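Effector protein Lem4 (lpg1101) (Legionella pneumophila subsp. pneumophila, PDB 6CGK) is a membrane-associated protein tyrosine phosphatase of the haloacid dehalogenase superfamily, a translocated effector whose catalytic HAD domain, bearing an inactivating substitution, forms this chain. Local coordinates at residues Glu140-Asp154 with Leu167-Glu181. The protein carries 1 engineered substitution. Residues are numbered along the deposited sequence; the frame is centred on the assembly and turned at random.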
loop_
_atom_site.group_PDB
_atom_site.type_symbol
_atom_site.label_atom_id
_atom_site.label_comp_id
_atom_site.label_asym_id
_atom_site.label_seq_id
_atom_site.Cartn_x
_atom_site.Cartn_y
_atom_site.Cartn_z
ATOM N N GLU A 140 -10.538 6.583 7.572
ATOM C CA GLU A 140 -10.844 8.015 7.638
ATOM C C GLU A 140 -11.524 8.388 8.944
ATOM O O GLU A 140 -11.401 9.531 9.411
ATOM C CB GLU A 140 -11.718 8.425 6.447
ATOM C CG GLU A 140 -10.982 8.316 5.097
ATOM C CD GLU A 140 -9.786 9.281 4.992
ATOM O OE1 GLU A 140 -9.798 10.370 5.624
ATOM O OE2 GLU A 140 -8.832 8.950 4.261
ATOM N N GLU A 141 -12.230 7.448 9.558
ATOM C CA GLU A 141 -12.957 7.751 10.783
ATOM C C GLU A 141 -12.079 7.710 12.027
ATOM O O GLU A 141 -12.549 8.103 13.098
ATOM C CB GLU A 141 -14.142 6.796 10.927
ATOM C CG GLU A 141 -15.260 7.141 9.971
ATOM C CD GLU A 141 -16.424 6.163 10.028
ATOM O OE1 GLU A 141 -16.363 5.208 10.825
ATOM O OE2 GLU A 141 -17.390 6.347 9.263
ATOM N N LYS A 142 -10.824 7.280 11.910
ATOM C CA LYS A 142 -9.911 7.362 13.045
ATOM C C LYS A 142 -9.777 8.824 13.480
ATOM O O LYS A 142 -9.760 9.724 12.633
ATOM C CB LYS A 142 -8.545 6.778 12.680
ATOM C CG LYS A 142 -8.594 5.280 12.363
ATOM C CD LYS A 142 -7.195 4.764 12.000
ATOM C CE LYS A 142 -6.642 3.866 13.088
ATOM N NZ LYS A 142 -5.175 4.073 13.229
ATOM N N PRO A 143 -9.694 9.100 14.783
ATOM C CA PRO A 143 -9.742 10.500 15.231
ATOM C C PRO A 143 -8.547 11.343 14.801
ATOM O O PRO A 143 -8.652 12.582 14.816
ATOM C CB PRO A 143 -9.816 10.373 16.760
ATOM C CG PRO A 143 -9.111 9.111 17.049
ATOM C CD PRO A 143 -9.460 8.180 15.906
ATOM N N GLU A 144 -7.423 10.743 14.456
ATOM C CA GLU A 144 -6.289 11.546 14.025
ATOM C C GLU A 144 -6.367 11.957 12.556
ATOM O O GLU A 144 -5.616 12.842 12.131
ATOM C CB GLU A 144 -4.988 10.787 14.288
ATOM C CG GLU A 144 -4.824 9.526 13.438
ATOM C CD GLU A 144 -5.247 8.246 14.144
ATOM O OE1 GLU A 144 -6.121 8.296 15.030
ATOM O OE2 GLU A 144 -4.689 7.176 13.806
ATOM N N CYS A 145 -7.248 11.353 11.772
ATOM C CA CYS A 145 -7.305 11.636 10.345
ATOM C C CYS A 145 -8.090 12.912 10.086
ATOM O O CYS A 145 -9.181 13.104 10.628
ATOM C CB CYS A 145 -7.943 10.462 9.610
ATOM S SG CYS A 145 -6.809 9.083 9.650
ATOM N N LEU A 146 -7.541 13.763 9.235
ATOM C CA LEU A 146 -8.085 15.063 8.884
ATOM C C LEU A 146 -8.135 15.177 7.371
ATOM O O LEU A 146 -7.369 14.521 6.669
ATOM C CB LEU A 146 -7.216 16.206 9.437
ATOM C CG LEU A 146 -7.234 16.442 10.929
ATOM C CD1 LEU A 146 -6.163 17.469 11.297
ATOM C CD2 LEU A 146 -8.587 16.980 11.322
ATOM N N PRO A 147 -9.010 16.026 6.845
ATOM C CA PRO A 147 -9.044 16.230 5.392
ATOM C C PRO A 147 -7.715 16.748 4.878
ATOM O O PRO A 147 -6.986 17.451 5.576
ATOM C CB PRO A 147 -10.142 17.286 5.200
ATOM C CG PRO A 147 -10.422 17.806 6.520
ATOM C CD PRO A 147 -10.028 16.815 7.544
ATOM N N GLY A 148 -7.453 16.456 3.619
ATOM C CA GLY A 148 -6.213 16.882 2.986
ATOM C C GLY A 148 -5.996 16.076 1.711
ATOM O O GLY A 148 -6.948 15.678 1.046
ATOM N N PHE A 149 -4.737 15.812 1.412
ATOM C CA PHE A 149 -4.395 15.169 0.156
ATOM C C PHE A 149 -4.611 13.668 0.242
ATOM O O PHE A 149 -4.310 13.044 1.262
ATOM C CB PHE A 149 -2.938 15.474 -0.203
ATOM C CG PHE A 149 -2.467 14.789 -1.443
ATOM C CD1 PHE A 149 -2.907 15.194 -2.693
ATOM C CD2 PHE A 149 -1.565 13.745 -1.361
ATOM C CE1 PHE A 149 -2.447 14.554 -3.852
ATOM C CE2 PHE A 149 -1.103 13.092 -2.517
ATOM C CZ PHE A 149 -1.542 13.508 -3.759
ATOM N N ARG A 150 -5.151 13.092 -0.830
ATOM C CA ARG A 150 -5.352 11.646 -0.919
ATOM C C ARG A 150 -4.847 11.143 -2.260
ATOM O O ARG A 150 -5.258 11.644 -3.316
ATOM C CB ARG A 150 -6.835 11.245 -0.756
ATOM C CG ARG A 150 -7.451 11.533 0.613
ATOM C CD ARG A 150 -6.750 10.740 1.734
ATOM N NE ARG A 150 -7.385 11.003 3.044
ATOM C CZ ARG A 150 -7.088 12.042 3.831
ATOM N NH1 ARG A 150 -6.168 12.932 3.455
ATOM N NH2 ARG A 150 -7.697 12.188 5.004
ATOM N N LEU A 151 -3.972 10.144 -2.211
ATOM C CA LEU A 151 -3.510 9.434 -3.395
ATOM C C LEU A 151 -3.979 7.991 -3.274
ATOM O O LEU A 151 -3.829 7.383 -2.209
ATOM C CB LEU A 151 -1.978 9.504 -3.520
ATOM C CG LEU A 151 -1.336 8.652 -4.621
ATOM C CD1 LEU A 151 -1.844 9.040 -6.004
ATOM C CD2 LEU A 151 0.184 8.751 -4.554
ATOM N N ILE A 152 -4.586 7.462 -4.340
ATOM C CA ILE A 152 -5.081 6.083 -4.373
ATOM C C ILE A 152 -4.569 5.450 -5.643
ATOM O O ILE A 152 -4.822 5.972 -6.736
ATOM C CB ILE A 152 -6.616 6.008 -4.365
ATOM C CG1 ILE A 152 -7.199 6.634 -3.104
ATOM C CG2 ILE A 152 -7.085 4.552 -4.592
ATOM C CD1 ILE A 152 -8.744 6.689 -3.155
ATOM N N CYS A 153 -3.871 4.326 -5.505
ATOM C CA CYS A 153 -3.405 3.536 -6.639
ATOM C C CYS A 153 -3.940 2.114 -6.539
ATOM O O CYS A 153 -3.775 1.454 -5.504
ATOM C CB CYS A 153 -1.878 3.508 -6.698
ATOM S SG CYS A 153 -1.199 5.142 -6.948
ATOM N N ASP A 154 -4.582 1.645 -7.612
ATOM C CA ASP A 154 -5.058 0.270 -7.680
ATOM C C ASP A 154 -4.993 -0.200 -9.126
ATOM O O ASP A 154 -5.264 0.573 -10.047
ATOM C CB ASP A 154 -6.486 0.160 -7.139
ATOM C CG ASP A 154 -6.811 -1.215 -6.611
ATOM O OD1 ASP A 154 -6.449 -2.215 -7.261
ATOM O OD2 ASP A 154 -7.443 -1.296 -5.539
ATOM N N LEU A 167 -13.696 7.316 0.395
ATOM C CA LEU A 167 -13.421 8.735 0.644
ATOM C C LEU A 167 -14.660 9.586 0.435
ATOM O O LEU A 167 -14.914 10.535 1.193
ATOM C CB LEU A 167 -12.323 9.265 -0.275
ATOM C CG LEU A 167 -10.916 8.747 -0.106
ATOM C CD1 LEU A 167 -10.034 9.460 -1.125
ATOM C CD2 LEU A 167 -10.436 8.986 1.307
ATOM N N ILE A 168 -15.409 9.314 -0.632
ATOM C CA ILE A 168 -16.614 10.103 -0.881
ATOM C C ILE A 168 -17.584 9.949 0.279
ATOM O O ILE A 168 -18.140 10.929 0.788
ATOM C CB ILE A 168 -17.262 9.699 -2.214
ATOM C CG1 ILE A 168 -16.232 9.733 -3.344
ATOM C CG2 ILE A 168 -18.460 10.610 -2.518
ATOM C CD1 ILE A 168 -16.834 9.453 -4.700
ATOM N N HIS A 169 -17.810 8.706 0.710
ATOM C CA HIS A 169 -18.778 8.468 1.775
ATOM C C HIS A 169 -18.433 9.237 3.038
ATOM O O HIS A 169 -19.340 9.624 3.787
ATOM C CB HIS A 169 -18.869 6.976 2.091
ATOM C CG HIS A 169 -19.730 6.658 3.277
ATOM N ND1 HIS A 169 -21.106 6.656 3.220
ATOM C CD2 HIS A 169 -19.408 6.335 4.553
ATOM C CE1 HIS A 169 -21.597 6.345 4.407
ATOM N NE2 HIS A 169 -20.586 6.136 5.232
ATOM N N THR A 170 -17.141 9.476 3.290
ATOM C CA THR A 170 -16.689 10.161 4.491
ATOM C C THR A 170 -16.445 11.641 4.281
ATOM O O THR A 170 -15.943 12.296 5.193
ATOM C CB THR A 170 -15.407 9.528 5.054
ATOM O OG1 THR A 170 -14.389 9.452 4.041
ATOM C CG2 THR A 170 -15.714 8.166 5.650
ATOM N N GLY A 171 -16.779 12.176 3.110
ATOM C CA GLY A 171 -16.531 13.576 2.835
ATOM C C GLY A 171 -15.071 13.950 2.796
ATOM O O GLY A 171 -14.727 15.098 3.098
ATOM N N ARG A 172 -14.203 13.012 2.395
ATOM C CA ARG A 172 -12.754 13.179 2.411
ATOM C C ARG A 172 -12.160 13.131 1.007
ATOM O O ARG A 172 -11.020 12.704 0.822
ATOM C CB ARG A 172 -12.110 12.114 3.293
ATOM C CG ARG A 172 -12.370 12.331 4.767
ATOM C CD ARG A 172 -11.385 13.388 5.358
ATOM N NE ARG A 172 -11.824 13.747 6.707
ATOM C CZ ARG A 172 -11.578 12.992 7.778
ATOM N NH1 ARG A 172 -10.907 11.860 7.648
ATOM N NH2 ARG A 172 -12.044 13.343 8.969
ATOM N N SER A 173 -12.910 13.572 0.005
ATOM C CA SER A 173 -12.484 13.411 -1.377
ATOM C C SER A 173 -12.375 14.753 -2.089
ATOM O O SER A 173 -12.607 14.845 -3.291
ATOM C CB SER A 173 -13.438 12.479 -2.127
ATOM O OG SER A 173 -14.732 13.053 -2.227
ATOM N N GLN A 174 -11.998 15.799 -1.366
ATOM C CA GLN A 174 -11.909 17.117 -1.980
ATOM C C GLN A 174 -10.634 17.305 -2.787
ATOM O O GLN A 174 -10.561 18.235 -3.597
ATOM C CB GLN A 174 -11.991 18.205 -0.911
ATOM C CG GLN A 174 -10.719 18.331 -0.083
ATOM C CD GLN A 174 -10.955 18.073 1.393
ATOM O OE1 GLN A 174 -10.551 18.869 2.246
ATOM N NE2 GLN A 174 -11.611 16.955 1.704
ATOM N N LEU A 175 -9.630 16.454 -2.587
ATOM C CA LEU A 175 -8.314 16.620 -3.190
ATOM C C LEU A 175 -7.711 15.225 -3.345
ATOM O O LEU A 175 -6.798 14.828 -2.635
ATOM C CB LEU A 175 -7.420 17.529 -2.343
ATOM C CG LEU A 175 -6.000 17.786 -2.840
ATOM C CD1 LEU A 175 -6.011 18.406 -4.230
ATOM C CD2 LEU A 175 -5.274 18.691 -1.855
ATOM N N VAL A 176 -8.252 14.471 -4.293
ATOM C CA VAL A 176 -7.864 13.083 -4.520
ATOM C C VAL A 176 -7.154 12.978 -5.856
ATOM O O VAL A 176 -7.581 13.578 -6.848
ATOM C CB VAL A 176 -9.085 12.147 -4.495
ATOM C CG1 VAL A 176 -8.646 10.707 -4.616
ATOM C CG2 VAL A 176 -9.878 12.357 -3.217
ATOM N N LYS A 177 -6.075 12.204 -5.885
ATOM C CA LYS A 177 -5.464 11.763 -7.131
ATOM C C LYS A 177 -5.646 10.259 -7.192
ATOM O O LYS A 177 -5.223 9.548 -6.278
ATOM C CB LYS A 177 -3.980 12.137 -7.198
ATOM C CG LYS A 177 -3.733 13.624 -7.389
ATOM C CD LYS A 177 -3.899 14.040 -8.848
ATOM C CE LYS A 177 -3.596 15.524 -9.030
ATOM N NZ LYS A 177 -3.272 15.870 -10.445
ATOM N N PHE A 178 -6.293 9.778 -8.245
ATOM C CA PHE A 178 -6.603 8.365 -8.375
ATOM C C PHE A 178 -5.918 7.839 -9.622
ATOM O O PHE A 178 -6.115 8.384 -10.713
ATOM C CB PHE A 178 -8.113 8.136 -8.444
ATOM C CG PHE A 178 -8.496 6.729 -8.771
ATOM C CD1 PHE A 178 -7.853 5.656 -8.163
ATOM C CD2 PHE A 178 -9.503 6.469 -9.684
ATOM C CE1 PHE A 178 -8.208 4.351 -8.470
ATOM C CE2 PHE A 178 -9.871 5.164 -9.993
ATOM C CZ PHE A 178 -9.226 4.104 -9.388
ATOM N N HIS A 179 -5.108 6.796 -9.457
ATOM C CA HIS A 179 -4.380 6.194 -10.563
ATOM C C HIS A 179 -4.725 4.717 -10.646
ATOM O O HIS A 179 -4.510 3.961 -9.691
ATOM C CB HIS A 179 -2.879 6.415 -10.402
ATOM C CG HIS A 179 -2.521 7.863 -10.318
ATOM N ND1 HIS A 179 -2.579 8.702 -11.409
ATOM C CD2 HIS A 179 -2.163 8.635 -9.266
ATOM C CE1 HIS A 179 -2.250 9.926 -11.040
ATOM N NE2 HIS A 179 -1.990 9.913 -9.744
ATOM N N ASN A 180 -5.293 4.327 -11.777
ATOM C CA ASN A 180 -5.597 2.940 -12.089
ATOM C C ASN A 180 -4.798 2.619 -13.341
ATOM O O ASN A 180 -5.024 3.225 -14.394
ATOM C CB ASN A 180 -7.101 2.750 -12.296
ATOM C CG ASN A 180 -7.455 1.366 -12.764
ATOM O OD1 ASN A 180 -8.186 1.204 -13.740
ATOM N ND2 ASN A 180 -6.926 0.352 -12.085
ATOM N N GLU A 181 -3.822 1.723 -13.207
ATOM C CA GLU A 181 -2.961 1.349 -14.319
ATOM C C GLU A 181 -2.763 -0.158 -14.291
ATOM O O GLU A 181 -2.973 -0.810 -13.264
ATOM C CB GLU A 181 -1.602 2.081 -14.249
ATOM C CG GLU A 181 -1.702 3.603 -14.249
ATOM C CD GLU A 181 -1.995 4.185 -15.617
ATOM O OE1 GLU A 181 -2.012 3.421 -16.600
ATOM O OE2 GLU A 181 -2.215 5.412 -15.711
HETATM O O HOH W 1 -11.686 11.736 11.256
HETATM O O HOH W 2 -19.736 5.224 8.391
HETATM O O HOH W 3 -9.234 14.484 -0.338
#
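Arg172 reaches across to Glu140 and can be followed atom by atom. Arg172 CB already lies beside the carboxylate, 3.7 Å from Glu140 OE1. CG and CD continue past the same oxygen, and CD also meets CA of Pro147. The chain bends at chi2 (-82°), which lays Arg172 NE against the proline ring, 3.7 Å from Pro147 CD. The guanidinium has the backbone of Leu146 and Pro147 over one face. Arg172 NH1 bonds Glu140 OE1 at 2.7 Å, in the guanidinium plane and on the anti lone pair. NH1 also donates to the backbone O of Glu140, more bent and tilted from the plane. NH2 donates a hydrogen bond to a water.

The syn side of Glu140 belongs to Arg150, which grips the carboxylate side-on: NH2 to OE1 and NE to OE2. OE1 thus accepts from both arginines, and its negative charge probably offsets their closeness. Tyr21 OH of strand 19-23 also bonds OE2, and Leu167 CD2 packs against Glu140 OE2 at 3.4 Å.

Leu167 CD1 touches Arg150 CB and Ile152 CD1, so the end of helix 157-169 covers this face of the sheet. A Schellman motif ends that helix, with Gly171 as C-prime residue.

The axes of strands 150-154 and 176-180 run parallel and come within 4.7 Å. In the backbone, Arg150 N bonds Leu175 O and Ile152 N bonds Lys177 O; Arg150 O and Ile152 O accept from Lys177 N and His179 N. Asn180 ND2 donates to Asp154 O at 2.6 Å, from above the carbonyl plane. On the other face Leu151 CD1 meets the edge of the His179 ring, whose NE2 bonds Glu194.

Strand 150-154, helix 157-169 and strand 176-180 form a beta-alpha-beta crossover of the Rossmann-like HAD fold. Asp154 lies next to the magnesium held by Asn23 (engineered), Asp25 and Asp155, and binds magnesium in another structure of this protein.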